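PDB 4EDP: ABC transporter, substrate-binding protein from Clostridium perfringens, which probably binds a solute outside the cell membrane and delivers it to the membrane-spanning part of an ABC importer. Local coordinates for residues A[149-154]-A[159-164]; A[154-159]-A[259-264]; A[169-174]-A[179-184]; A[211-216]-A[229-234]; A[225-230]-A[245-250]. All coordinates share one frame; numbering follows the deposited sequence. Where two conformers were deposited one is given.

Contact 1 (A[149-154]-A[159-164]); sequences AGIEIN and LWKPEL
Ile151 and Leu164 meet at an oblique angle, CD1 of Ile151 lying 3.7 Å from CD2 of Leu164 while CG2 of Ile151 approaches that same methyl group. CD2 of Leu164 also touches Ile153, and CD1 of Leu164 adds a contact 4.0 Å from CD1 of Ile153, so the leucine packs against both residues that flank Glu152. CG2 of Ile153, anti to the backbone N, touches CD2 of Leu159 at 4.3 Å. Lys161 reaches from one limb of the loop to the other. Its chain, bent at chi3 (58°), brings NZ to 2.6 Å from O of Glu152, in the carbonyl plane and on a lone pair, with a C=O...N angle of 141°. A water accepts from this ammonium group and also from N of Glu152, so both backbone polar groups of Glu152 are tied to one lysine. Within the fold, Ile153 also packs on Ile143 and Ala233, of the paired strands 135-145 and 233-237. The lysine is therefore held by a neutral carbonyl rather than a carboxylate: OE1 of Glu152 lies 6.8 Å from NZ of Lys161, so any attraction between the charges probably acts at long range.

Contact 2 (A[154-159]-A[259-264]); sequences NSWEDL and GTYLNF
One hydrogen bond joins the two segments: NE1 of Trp156 donates to O of Gly259 over 3.1 Å, with a nearly straight N-H...O angle of 169°. The carbonyl oxygen lies in the indole plane, at the ring edge, whereas the donor is tilted 26° from the carbonyl plane. The indole N-H, buried with its ring, is thus satisfied by the backbone. Van der Waals contacts flank the bond. CA of Thr260 lies at the indole edge, 4.2 Å from CZ2 of Trp156. CE1 of Tyr261 is oblique to the indole, 4.2 Å from NE1 of Trp156, and CZ2 of Trp156 is 4.5 Å from CD1 of Tyr261. This joins the loop between strands 135-145 and 168-171 to the residues that lead into strand 262-269, part of the mixed sheet of this periplasmic-binding-protein type fold. Ile184 of helix 178-189 touches both aromatic side chains, and the hydroxyl of Tyr261 is bonded to Glu187. Among polar bonds inside 154-159, OD2 of Asp158 accepts from N of Asn154 at 2.8 Å and from N of Ser155, the latter from above the carboxylate plane. OG of Ser155 accepts from N of Asp158 at 3.2 Å, an ST motif.

Contact 3 (A[169-174]-A[179-184]); sequences AIPDIT and PAMVEI
Met181 has the most surface buried in this contact, and its thioether end, in one of two modelled conformers, lies against strand residues Ile170 and Pro171. With CG anti to the backbone N (chi1 -165°) and the chain bent at chi2 and chi3, the side chain leaves the helix and crosses Ile170 at about a right angle. CE of Met181 rests 3.8 Å from CG2 of Ile170, and SD of Met181 lies 4.0 Å from CB of Ile170. The same sulfur is 4.2 Å from CD of Pro171, again nearly perpendicular, so in this conformer the methionine spans two successive strand residues.

Ile173 is the second large contributor. It lies past the end of the strand, and its CD1 is brought to 3.7 Å from CG2 of Val182 by a chain that is bent at chi2 (61°). Its backbone also takes part: O of Ile173 is 4.1 Å from CD of Pro179, in the first turns of the helix. The contact is wholly apolar between side chains, and every touching residue is buried. Trp346 of helix 332-350 covers Ile170 and Ile173, while Leu208 of helix 199-208 packs on Met181. Strand 168-171 lies between strands 212-216 and 233-237 and runs parallel to both, and helix 178-189 follows it after a short connection. This strand-to-helix step is typical of the alpha/beta lobes of solute-binding proteins.

Contact 4 (A[211-216]-A[229-234]); sequences NVVKTY and GEIVAA
Val213 reaches across to Glu230 and Ile231 where strand 212-216 turns a corner, in an alpha/beta lobe of the solute-binding-protein fold. The contact joins residues near the ends of strands 212-216 and 233-237, which are not direct neighbours in the sheet. From CA of Val213 the side chain heads toward the opposite segment, and CB already lies 4.0 Å from CG2 of Ile231. Beyond CB, the methyl CG2, set beside the backbone N, makes the closest approaches. One is to the main chain, with CG2 of Val213 3.7 Å from O of Glu230; the other is to a side chain, at 3.9 Å from CG2 of Ile231. CG2 thus makes both contacts, to the carbonyl of Glu230 and to the isoleucine methyl, the two side chains meeting obliquely. The contact is small and only partly buried, for Glu230 is exposed whereas Ile231 is buried. Behind Ile231 stand Met225 and Phe226 of helix 219-227, the helix that links the two strands, and Ala169 of strand 168-171 touches it as well. That helix ends in a Schellman motif, at which Gly229 has positive phi. In Ile231, CG1 lies between the backbone N and the carbonyl carbon (chi1 59°), which places CG2 beside the N, with CB of Val213 and CG2 of Val213 as its two nearest partners across the contact.

Contact 5 (A[225-230]-A[245-250]); sequences MFSNGE and SKAKPE
The ends of two helices meet here, with CA of Ser227 6.0 Å from CA of Lys248, the first residue to leave helical geometry after helix 238-247. Lys248 carries the larger share. Its side chain is extended through chi3 and bends only at chi4 (59°), so that CD passes 3.5 Å from O of Phe226 and 3.9 Å from CB of Phe226. The aliphatic part of the lysine thus lies over the last turn of helix 219-227, and its CD approaches the phenyl ring obliquely. That carbonyl oxygen already accepts from N of Gly229, at 3.1 Å, in the Schellman motif that closes the helix. Alongside, in one of two modelled conformers, OG of Ser227 stands 3.3 Å from CB of Ala247, while its hydroxyl is bonded to O of Ala223, one turn back. NZ of Lys248 has a long, weak ion pair with Asp146. Phe226 also packs on Ile231 and Val251, the loop residues that lead into strands 233-237 and 252-254.

In the fold
Contacts 2 and 3 are buried, whereas contacts 1, 4 and 5 lie farther from the chain's centre and are only partly buried. Chemistry does not simply follow depth: contact 3 is apolar, yet contact 2, just as enclosed, turns on a single indole-to-carbonyl bond, and contact 1 adds a charged amine and a water to its aliphatic packing. Contacts 4 and 5 rest on van der Waals touches alone. Contacts 1 and 2 share the loop between strands 135-145 and 168-171, and Asn211 ties it to contact 4 through bonds to Leu159 and Lys161. Contacts 3 and 4 meet along paired strands 168-171 and 212-216, while contacts 4 and 5 share Gly229 and Glu230.

Contact 1 (A[149-154]-A[159-164])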
# COMPACT_ATOMS: atom_id res chain seq x y z
N ALA A 149 -3.56 8.51 -27.71
CA ALA A 149 -4.54 9.58 -27.70
C ALA A 149 -3.79 10.90 -27.97
O ALA A 149 -4.41 11.93 -28.22
CB ALA A 149 -5.28 9.64 -26.37
N GLY A 150 -2.47 10.86 -27.90
CA GLY A 150 -1.64 12.03 -28.14
C GLY A 150 -1.78 13.17 -27.13
O GLY A 150 -1.51 14.32 -27.45
N ILE A 151 -2.22 12.86 -25.92
CA ILE A 151 -2.34 13.89 -24.88
C ILE A 151 -1.14 13.70 -23.98
O ILE A 151 -0.98 12.64 -23.39
CB ILE A 151 -3.64 13.75 -24.07
CG1 ILE A 151 -4.87 13.85 -24.96
CG2 ILE A 151 -3.72 14.82 -22.98
CD1 ILE A 151 -6.17 13.54 -24.23
N GLU A 152 -0.30 14.72 -23.88
CA GLU A 152 0.89 14.64 -23.04
C GLU A 152 0.55 14.72 -21.54
O GLU A 152 -0.11 15.66 -21.09
CB GLU A 152 1.87 15.75 -23.40
CG GLU A 152 3.21 15.66 -22.68
CD GLU A 152 4.08 14.48 -23.14
OE1 GLU A 152 3.76 13.81 -24.14
OE2 GLU A 152 5.12 14.26 -22.49
N ILE A 153 1.00 13.71 -20.79
CA ILE A 153 0.78 13.63 -19.35
C ILE A 153 2.10 13.20 -18.71
O ILE A 153 2.54 12.05 -18.88
CB ILE A 153 -0.32 12.60 -18.98
CG1 ILE A 153 -1.63 12.93 -19.69
CG2 ILE A 153 -0.51 12.57 -17.47
CD1 ILE A 153 -2.70 11.84 -19.58
N ASN A 154 2.74 14.13 -18.00
CA ASN A 154 4.03 13.87 -17.36
C ASN A 154 4.00 13.97 -15.84
O ASN A 154 4.58 13.15 -15.13
CB ASN A 154 5.06 14.88 -17.89
CG ASN A 154 5.38 14.67 -19.35
OD1 ASN A 154 5.80 13.58 -19.74
ND2 ASN A 154 5.22 15.71 -20.16
N LEU A 159 -3.02 15.99 -14.95
CA LEU A 159 -4.34 15.34 -14.92
C LEU A 159 -5.49 16.36 -14.97
O LEU A 159 -6.61 16.02 -15.34
CB LEU A 159 -4.48 14.45 -13.68
CG LEU A 159 -3.56 13.22 -13.64
CD1 LEU A 159 -3.64 12.54 -12.26
CD2 LEU A 159 -3.89 12.23 -14.76
N TRP A 160 -5.19 17.61 -14.61
CA TRP A 160 -6.16 18.71 -14.64
C TRP A 160 -6.31 19.40 -15.99
O TRP A 160 -7.17 20.27 -16.14
CB TRP A 160 -5.79 19.77 -13.59
CG TRP A 160 -6.23 19.48 -12.18
CD1 TRP A 160 -7.29 20.05 -11.53
CD2 TRP A 160 -5.65 18.55 -11.24
NE1 TRP A 160 -7.41 19.54 -10.27
CE2 TRP A 160 -6.43 18.62 -10.06
CE3 TRP A 160 -4.57 17.67 -11.27
CZ2 TRP A 160 -6.16 17.84 -8.94
CZ3 TRP A 160 -4.30 16.91 -10.16
CH2 TRP A 160 -5.09 17.00 -9.01
N LYS A 161 -5.52 19.02 -16.98
CA LYS A 161 -5.59 19.64 -18.31
C LYS A 161 -6.98 19.54 -18.93
O LYS A 161 -7.62 18.49 -18.87
CB LYS A 161 -4.58 19.00 -19.27
CG LYS A 161 -3.16 19.45 -18.99
CD LYS A 161 -2.10 18.61 -19.68
CE LYS A 161 -2.23 18.58 -21.17
NZ LYS A 161 -0.94 18.05 -21.73
N PRO A 162 -7.43 20.63 -19.53
CA PRO A 162 -8.76 20.68 -20.15
C PRO A 162 -8.92 19.68 -21.28
O PRO A 162 -10.04 19.27 -21.59
CB PRO A 162 -8.87 22.11 -20.64
CG PRO A 162 -7.47 22.61 -20.72
CD PRO A 162 -6.72 21.91 -19.66
N GLU A 163 -7.81 19.26 -21.89
CA GLU A 163 -7.92 18.26 -22.95
C GLU A 163 -8.38 16.89 -22.42
O GLU A 163 -8.80 16.02 -23.22
CB GLU A 163 -6.60 18.06 -23.69
CG GLU A 163 -6.12 19.22 -24.51
CD GLU A 163 -5.46 20.36 -23.74
OE1 GLU A 163 -5.26 20.30 -22.49
OE2 GLU A 163 -5.10 21.34 -24.43
N LEU A 164 -8.30 16.68 -21.11
CA LEU A 164 -8.71 15.40 -20.53
C LEU A 164 -10.17 15.31 -20.06
O LEU A 164 -10.50 14.44 -19.25
CB LEU A 164 -7.76 15.02 -19.40
CG LEU A 164 -6.34 14.62 -19.81
CD1 LEU A 164 -5.42 14.57 -18.60
CD2 LEU A 164 -6.34 13.28 -20.55
O HOH W 1 -1.37 17.53 -24.89

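Contact 2 (A[154-159]-A[259-264])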
# COMPACT_ATOMS: atom_id res chain seq x y z
N ASN A 154 2.74 14.13 -18.00
CA ASN A 154 4.03 13.87 -17.36
C ASN A 154 4.00 13.97 -15.84
O ASN A 154 4.58 13.15 -15.13
CB ASN A 154 5.06 14.88 -17.89
CG ASN A 154 5.38 14.67 -19.35
OD1 ASN A 154 5.80 13.58 -19.74
ND2 ASN A 154 5.22 15.71 -20.16
N SER A 155 3.25 14.94 -15.36
CA SER A 155 3.21 15.26 -13.92
C SER A 155 1.80 14.97 -13.39
O SER A 155 0.86 14.79 -14.16
CB SER A 155 3.49 16.74 -13.74
OG SER A 155 2.43 17.49 -14.32
N TRP A 156 1.65 14.95 -12.06
CA TRP A 156 0.33 14.76 -11.49
C TRP A 156 -0.60 15.91 -11.89
O TRP A 156 -1.79 15.70 -12.16
CB TRP A 156 0.38 14.71 -9.96
CG TRP A 156 1.10 13.52 -9.36
CD1 TRP A 156 2.23 13.55 -8.58
CD2 TRP A 156 0.74 12.14 -9.47
NE1 TRP A 156 2.59 12.28 -8.21
CE2 TRP A 156 1.69 11.40 -8.74
CE3 TRP A 156 -0.29 11.45 -10.13
CZ2 TRP A 156 1.66 10.01 -8.66
CZ3 TRP A 156 -0.32 10.08 -10.04
CH2 TRP A 156 0.64 9.37 -9.33
N GLU A 157 -0.04 17.12 -11.92
CA GLU A 157 -0.83 18.31 -12.25
C GLU A 157 -1.42 18.27 -13.66
O GLU A 157 -2.45 18.90 -13.91
CB GLU A 157 -0.01 19.58 -12.04
CG GLU A 157 0.40 19.82 -10.56
CD GLU A 157 1.57 18.99 -10.03
OE1 GLU A 157 2.24 18.22 -10.78
OE2 GLU A 157 1.86 19.17 -8.81
N ASP A 158 -0.77 17.54 -14.57
CA ASP A 158 -1.26 17.40 -15.95
C ASP A 158 -2.64 16.71 -16.01
O ASP A 158 -3.35 16.84 -17.00
CB ASP A 158 -0.26 16.65 -16.86
CG ASP A 158 0.97 17.46 -17.21
OD1 ASP A 158 0.93 18.72 -17.18
OD2 ASP A 158 1.97 16.82 -17.58
N LEU A 159 -3.02 15.99 -14.95
CA LEU A 159 -4.34 15.34 -14.92
C LEU A 159 -5.49 16.36 -14.97
O LEU A 159 -6.61 16.02 -15.34
CB LEU A 159 -4.48 14.45 -13.68
CG LEU A 159 -3.56 13.22 -13.64
CD1 LEU A 159 -3.64 12.54 -12.26
CD2 LEU A 159 -3.89 12.23 -14.76
N GLY A 259 7.59 12.74 -7.67
CA GLY A 259 7.59 11.54 -6.87
C GLY A 259 6.25 10.84 -6.81
O GLY A 259 5.21 11.49 -6.84
N THR A 260 6.30 9.51 -6.81
CA THR A 260 5.12 8.67 -6.63
C THR A 260 4.80 8.62 -5.13
O THR A 260 5.49 9.26 -4.30
CB THR A 260 5.38 7.21 -7.09
OG1 THR A 260 4.16 6.45 -7.02
CG2 THR A 260 6.39 6.55 -6.22
N TYR A 261 3.70 7.96 -4.80
CA TYR A 261 3.27 7.74 -3.42
C TYR A 261 3.31 6.25 -3.14
O TYR A 261 2.87 5.43 -3.95
CB TYR A 261 1.84 8.25 -3.18
CG TYR A 261 1.77 9.75 -3.08
CD1 TYR A 261 1.80 10.54 -4.22
CD2 TYR A 261 1.67 10.38 -1.84
CE1 TYR A 261 1.75 11.93 -4.13
CE2 TYR A 261 1.62 11.76 -1.74
CZ TYR A 261 1.65 12.52 -2.88
OH TYR A 261 1.60 13.89 -2.81
N LEU A 262 3.89 5.89 -1.99
CA LEU A 262 3.96 4.51 -1.58
C LEU A 262 2.90 4.18 -0.55
O LEU A 262 2.38 5.07 0.13
CB LEU A 262 5.30 4.22 -0.91
CG LEU A 262 6.57 4.60 -1.67
CD1 LEU A 262 7.82 4.26 -0.83
CD2 LEU A 262 6.58 3.94 -3.03
N ASN A 263 2.57 2.90 -0.47
CA ASN A 263 1.74 2.38 0.62
C ASN A 263 2.45 1.10 1.09
O ASN A 263 3.20 0.49 0.32
CB ASN A 263 0.27 2.18 0.27
CG ASN A 263 0.04 1.15 -0.79
OD1 ASN A 263 -0.03 -0.06 -0.50
ND2 ASN A 263 -0.16 1.61 -2.02
N PHE A 264 2.27 0.76 2.36
CA PHE A 264 2.93 -0.39 2.97
C PHE A 264 1.96 -1.34 3.64
O PHE A 264 0.87 -0.94 4.04
CB PHE A 264 3.85 0.10 4.11
CG PHE A 264 4.88 1.14 3.69
CD1 PHE A 264 5.97 0.79 2.92
CD2 PHE A 264 4.77 2.45 4.10
CE1 PHE A 264 6.92 1.72 2.53
CE2 PHE A 264 5.72 3.39 3.71
CZ PHE A 264 6.78 3.02 2.91

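Contact 3 (A[169-174]-A[179-184])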
# COMPACT_ATOMS: atom_id res chain seq x y z
N ALA A 169 -9.64 8.15 -14.83
CA ALA A 169 -10.20 7.42 -13.70
C ALA A 169 -9.24 7.60 -12.52
O ALA A 169 -8.01 7.58 -12.71
CB ALA A 169 -10.41 5.93 -14.01
N ILE A 170 -9.79 7.76 -11.33
CA ILE A 170 -9.01 7.94 -10.11
C ILE A 170 -9.56 6.97 -9.04
O ILE A 170 -10.73 6.58 -9.07
CB ILE A 170 -9.01 9.40 -9.61
CG1 ILE A 170 -10.41 9.84 -9.16
CG2 ILE A 170 -8.47 10.36 -10.72
CD1 ILE A 170 -10.53 11.32 -8.69
N PRO A 171 -8.70 6.56 -8.11
CA PRO A 171 -9.14 5.66 -7.06
C PRO A 171 -10.08 6.34 -6.09
O PRO A 171 -9.90 7.53 -5.77
CB PRO A 171 -7.83 5.28 -6.36
CG PRO A 171 -6.96 6.44 -6.57
CD PRO A 171 -7.27 6.89 -7.98
N ASP A 172 -11.08 5.60 -5.62
CA ASP A 172 -12.03 6.16 -4.69
C ASP A 172 -11.37 6.37 -3.33
O ASP A 172 -10.36 5.71 -2.99
CB ASP A 172 -13.24 5.25 -4.52
CG ASP A 172 -14.35 5.92 -3.75
OD1 ASP A 172 -14.78 7.02 -4.16
OD2 ASP A 172 -14.78 5.35 -2.73
N ILE A 173 -11.93 7.29 -2.55
CA ILE A 173 -11.39 7.61 -1.23
C ILE A 173 -11.30 6.40 -0.30
O ILE A 173 -10.41 6.36 0.56
CB ILE A 173 -12.24 8.72 -0.56
CG1 ILE A 173 -11.54 9.26 0.69
CG2 ILE A 173 -13.66 8.22 -0.26
CD1 ILE A 173 -10.12 9.90 0.40
N THR A 174 -12.18 5.41 -0.48
CA THR A 174 -12.19 4.22 0.37
C THR A 174 -11.19 3.12 -0.01
O THR A 174 -11.12 2.09 0.66
CB THR A 174 -13.62 3.57 0.37
OG1 THR A 174 -13.98 3.18 -0.96
CG2 THR A 174 -14.64 4.55 0.91
N PRO A 179 -6.21 8.21 -0.04
CA PRO A 179 -5.46 9.27 0.63
C PRO A 179 -4.41 9.89 -0.27
O PRO A 179 -4.24 11.11 -0.28
CB PRO A 179 -4.84 8.55 1.82
CG PRO A 179 -5.88 7.52 2.17
CD PRO A 179 -6.41 7.04 0.85
N ALA A 180 -3.70 9.06 -1.04
CA ALA A 180 -2.70 9.57 -1.97
C ALA A 180 -3.34 10.54 -2.97
O ALA A 180 -2.74 11.57 -3.29
CB ALA A 180 -2.00 8.40 -2.72
N MET A 181 -4.53 10.21 -3.46
CA MET A 181 -5.20 11.05 -4.43
C MET A 181 -5.49 12.45 -3.81
O MET A 181 -5.34 13.48 -4.48
CB MET A 181 -6.46 10.33 -4.96
CG MET A 181 -6.98 10.96 -6.19
SD MET A 181 -5.83 10.77 -7.58
CE MET A 181 -6.21 12.33 -8.39
N VAL A 182 -5.86 12.49 -2.53
CA VAL A 182 -6.10 13.75 -1.84
C VAL A 182 -4.76 14.51 -1.70
O VAL A 182 -4.71 15.74 -1.87
CB VAL A 182 -6.76 13.55 -0.45
CG1 VAL A 182 -6.87 14.86 0.31
CG2 VAL A 182 -8.14 12.88 -0.58
N GLU A 183 -3.68 13.79 -1.38
CA GLU A 183 -2.37 14.43 -1.23
C GLU A 183 -1.83 14.96 -2.56
O GLU A 183 -1.15 16.01 -2.60
CB GLU A 183 -1.37 13.56 -0.46
CG GLU A 183 -1.85 13.33 0.99
CD GLU A 183 -0.76 13.01 2.00
OE1 GLU A 183 0.43 13.04 1.65
OE2 GLU A 183 -1.12 12.80 3.19
N ILE A 184 -2.14 14.26 -3.65
CA ILE A 184 -1.78 14.72 -4.98
C ILE A 184 -2.47 16.07 -5.26
O ILE A 184 -1.83 17.01 -5.74
CB ILE A 184 -2.18 13.65 -6.04
CG1 ILE A 184 -1.19 12.48 -6.01
CG2 ILE A 184 -2.22 14.31 -7.43
CD1 ILE A 184 -1.68 11.23 -6.74

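Contact 4 (A[211-216]-A[229-234])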
# COMPACT_ATOMS: atom_id res chain seq x y z
N ASN A 211 -12.82 16.11 -15.78
CA ASN A 211 -12.00 15.08 -16.40
C ASN A 211 -12.25 13.65 -15.89
O ASN A 211 -11.83 12.67 -16.52
CB ASN A 211 -10.53 15.43 -16.16
CG ASN A 211 -10.13 16.71 -16.85
OD1 ASN A 211 -10.92 17.32 -17.58
ND2 ASN A 211 -8.87 17.13 -16.64
N VAL A 212 -12.91 13.53 -14.74
CA VAL A 212 -13.13 12.23 -14.11
C VAL A 212 -14.36 11.48 -14.63
O VAL A 212 -15.48 11.92 -14.48
CB VAL A 212 -13.23 12.36 -12.59
CG1 VAL A 212 -13.43 10.99 -11.96
CG2 VAL A 212 -11.98 13.02 -12.05
N VAL A 213 -14.11 10.35 -15.28
CA VAL A 213 -15.16 9.49 -15.81
C VAL A 213 -15.75 8.72 -14.65
O VAL A 213 -16.98 8.57 -14.54
CB VAL A 213 -14.58 8.52 -16.83
CG1 VAL A 213 -15.59 7.45 -17.21
CG2 VAL A 213 -14.10 9.29 -18.03
N LYS A 214 -14.89 8.20 -13.79
CA LYS A 214 -15.37 7.55 -12.59
C LYS A 214 -14.26 7.36 -11.57
O LYS A 214 -13.07 7.42 -11.90
CB LYS A 214 -16.00 6.20 -12.87
CG LYS A 214 -15.02 5.13 -13.28
CD LYS A 214 -15.73 3.79 -13.46
CE LYS A 214 -16.38 3.30 -12.16
NZ LYS A 214 -16.96 1.94 -12.35
N THR A 215 -14.69 7.17 -10.33
CA THR A 215 -13.79 6.86 -9.24
C THR A 215 -13.96 5.35 -9.19
O THR A 215 -15.07 4.83 -9.40
CB THR A 215 -14.18 7.59 -7.94
OG1 THR A 215 -15.47 7.16 -7.52
CG2 THR A 215 -14.22 9.09 -8.17
N TYR A 216 -12.87 4.61 -9.02
CA TYR A 216 -12.96 3.17 -9.04
C TYR A 216 -12.54 2.56 -7.72
O TYR A 216 -11.76 3.14 -6.97
CB TYR A 216 -12.12 2.59 -10.18
CG TYR A 216 -10.63 2.77 -9.99
CD1 TYR A 216 -9.89 1.81 -9.30
CD2 TYR A 216 -9.96 3.87 -10.49
CE1 TYR A 216 -8.53 1.96 -9.12
CE2 TYR A 216 -8.59 4.04 -10.28
CZ TYR A 216 -7.88 3.07 -9.61
OH TYR A 216 -6.51 3.20 -9.40
N GLY A 229 -11.78 2.19 -24.59
CA GLY A 229 -11.49 3.58 -24.92
C GLY A 229 -12.26 4.59 -24.08
O GLY A 229 -12.37 5.75 -24.47
N GLU A 230 -12.78 4.16 -22.93
CA GLU A 230 -13.54 5.05 -22.05
C GLU A 230 -12.65 6.06 -21.32
O GLU A 230 -13.15 7.09 -20.84
CB GLU A 230 -14.28 4.26 -20.97
CG GLU A 230 -15.31 3.27 -21.47
CD GLU A 230 -15.96 2.52 -20.32
OE1 GLU A 230 -16.23 3.15 -19.26
OE2 GLU A 230 -16.20 1.31 -20.46
N ILE A 231 -11.38 5.71 -21.14
CA ILE A 231 -10.40 6.57 -20.50
C ILE A 231 -9.09 6.48 -21.26
O ILE A 231 -8.81 5.49 -21.95
CB ILE A 231 -10.16 6.22 -18.99
CG1 ILE A 231 -9.68 4.77 -18.83
CG2 ILE A 231 -11.43 6.45 -18.15
CD1 ILE A 231 -9.42 4.32 -17.38
N VAL A 232 -8.31 7.54 -21.13
CA VAL A 232 -6.97 7.69 -21.70
C VAL A 232 -5.93 7.59 -20.59
O VAL A 232 -4.76 7.28 -20.84
CB VAL A 232 -6.83 9.08 -22.35
CG1 VAL A 232 -5.38 9.46 -22.55
CG2 VAL A 232 -7.62 9.12 -23.67
N ALA A 233 -6.33 7.90 -19.35
CA ALA A 233 -5.41 7.87 -18.21
C ALA A 233 -6.07 7.47 -16.90
O ALA A 233 -7.26 7.70 -16.69
CB ALA A 233 -4.75 9.26 -18.02
N ALA A 234 -5.29 6.85 -16.03
CA ALA A 234 -5.77 6.50 -14.69
C ALA A 234 -4.66 6.56 -13.66
O ALA A 234 -3.51 6.19 -13.94
CB ALA A 234 -6.42 5.08 -14.67

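Contact 5 (A[225-230]-A[245-250])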
# COMPACT_ATOMS: atom_id res chain seq x y z
N MET A 225 -12.04 -0.45 -19.10
CA MET A 225 -12.24 0.96 -19.45
C MET A 225 -11.21 1.39 -20.48
O MET A 225 -11.52 2.14 -21.39
CB MET A 225 -12.20 1.86 -18.20
CG MET A 225 -13.27 1.50 -17.17
SD MET A 225 -13.17 2.53 -15.69
CE MET A 225 -13.75 4.04 -16.40
N PHE A 226 -9.96 0.93 -20.33
CA PHE A 226 -8.93 1.24 -21.31
C PHE A 226 -9.18 0.49 -22.61
O PHE A 226 -9.00 1.05 -23.70
CB PHE A 226 -7.54 0.86 -20.79
CG PHE A 226 -6.89 1.92 -19.97
CD1 PHE A 226 -6.26 2.99 -20.60
CD2 PHE A 226 -6.86 1.85 -18.59
CE1 PHE A 226 -5.63 3.97 -19.86
CE2 PHE A 226 -6.23 2.82 -17.85
CZ PHE A 226 -5.62 3.89 -18.48
N SER A 227 -9.59 -0.78 -22.51
CA SER A 227 -9.86 -1.58 -23.71
C SER A 227 -11.01 -1.00 -24.53
O SER A 227 -10.98 -1.06 -25.75
CB SER A 227 -10.16 -3.03 -23.34
OG SER A 227 -9.01 -3.66 -22.80
N ASN A 228 -12.02 -0.45 -23.86
CA ASN A 228 -13.15 0.16 -24.55
C ASN A 228 -12.93 1.62 -24.94
O ASN A 228 -13.80 2.24 -25.54
CB ASN A 228 -14.42 0.08 -23.69
CG ASN A 228 -14.84 -1.34 -23.40
OD1 ASN A 228 -14.50 -2.28 -24.14
ND2 ASN A 228 -15.61 -1.52 -22.33
N GLY A 229 -11.78 2.19 -24.59
CA GLY A 229 -11.49 3.58 -24.92
C GLY A 229 -12.26 4.59 -24.08
O GLY A 229 -12.37 5.75 -24.47
N GLU A 230 -12.78 4.16 -22.93
CA GLU A 230 -13.54 5.05 -22.05
C GLU A 230 -12.65 6.06 -21.32
O GLU A 230 -13.15 7.09 -20.84
CB GLU A 230 -14.28 4.26 -20.97
CG GLU A 230 -15.31 3.27 -21.47
CD GLU A 230 -15.96 2.52 -20.32
OE1 GLU A 230 -16.23 3.15 -19.26
OE2 GLU A 230 -16.20 1.31 -20.46
N SER A 245 -2.08 -3.61 -18.80
CA SER A 245 -1.15 -3.88 -19.90
C SER A 245 -1.49 -5.15 -20.63
O SER A 245 -1.26 -5.26 -21.84
CB SER A 245 0.28 -3.94 -19.40
OG SER A 245 0.70 -2.68 -18.97
N LYS A 246 -2.02 -6.13 -19.92
CA LYS A 246 -2.42 -7.37 -20.58
C LYS A 246 -3.59 -7.12 -21.52
O LYS A 246 -3.68 -7.73 -22.58
CB LYS A 246 -2.79 -8.47 -19.58
CG LYS A 246 -1.61 -9.04 -18.80
CD LYS A 246 -1.93 -10.46 -18.26
CE LYS A 246 -2.20 -11.44 -19.43
NZ LYS A 246 -2.49 -12.83 -19.00
N ALA A 247 -4.48 -6.21 -21.16
CA ALA A 247 -5.62 -5.90 -22.00
C ALA A 247 -5.29 -4.88 -23.09
O ALA A 247 -5.84 -4.94 -24.19
CB ALA A 247 -6.79 -5.41 -21.16
N LYS A 248 -4.36 -3.97 -22.81
CA LYS A 248 -3.99 -2.94 -23.76
C LYS A 248 -2.49 -2.71 -23.66
O LYS A 248 -2.07 -1.79 -22.96
CB LYS A 248 -4.76 -1.67 -23.44
CG LYS A 248 -4.60 -0.58 -24.44
CD LYS A 248 -5.52 0.56 -24.13
CE LYS A 248 -5.52 1.62 -25.24
NZ LYS A 248 -5.93 1.04 -26.54
N PRO A 249 -1.68 -3.51 -24.37
CA PRO A 249 -0.21 -3.42 -24.22
C PRO A 249 0.47 -2.08 -24.55
O PRO A 249 1.59 -1.86 -24.10
CB PRO A 249 0.31 -4.57 -25.10
CG PRO A 249 -0.81 -4.93 -25.98
CD PRO A 249 -2.05 -4.66 -25.23
N GLU A 250 -0.20 -1.22 -25.31
CA GLU A 250 0.37 0.09 -25.64
C GLU A 250 0.41 1.09 -24.46
O GLU A 250 1.03 2.15 -24.58
CB GLU A 250 -0.37 0.72 -26.84
CG GLU A 250 -0.22 -0.08 -28.16
CD GLU A 250 -0.85 0.61 -29.38
OE1 GLU A 250 -0.91 -0.04 -30.46
OE2 GLU A 250 -1.28 1.78 -29.29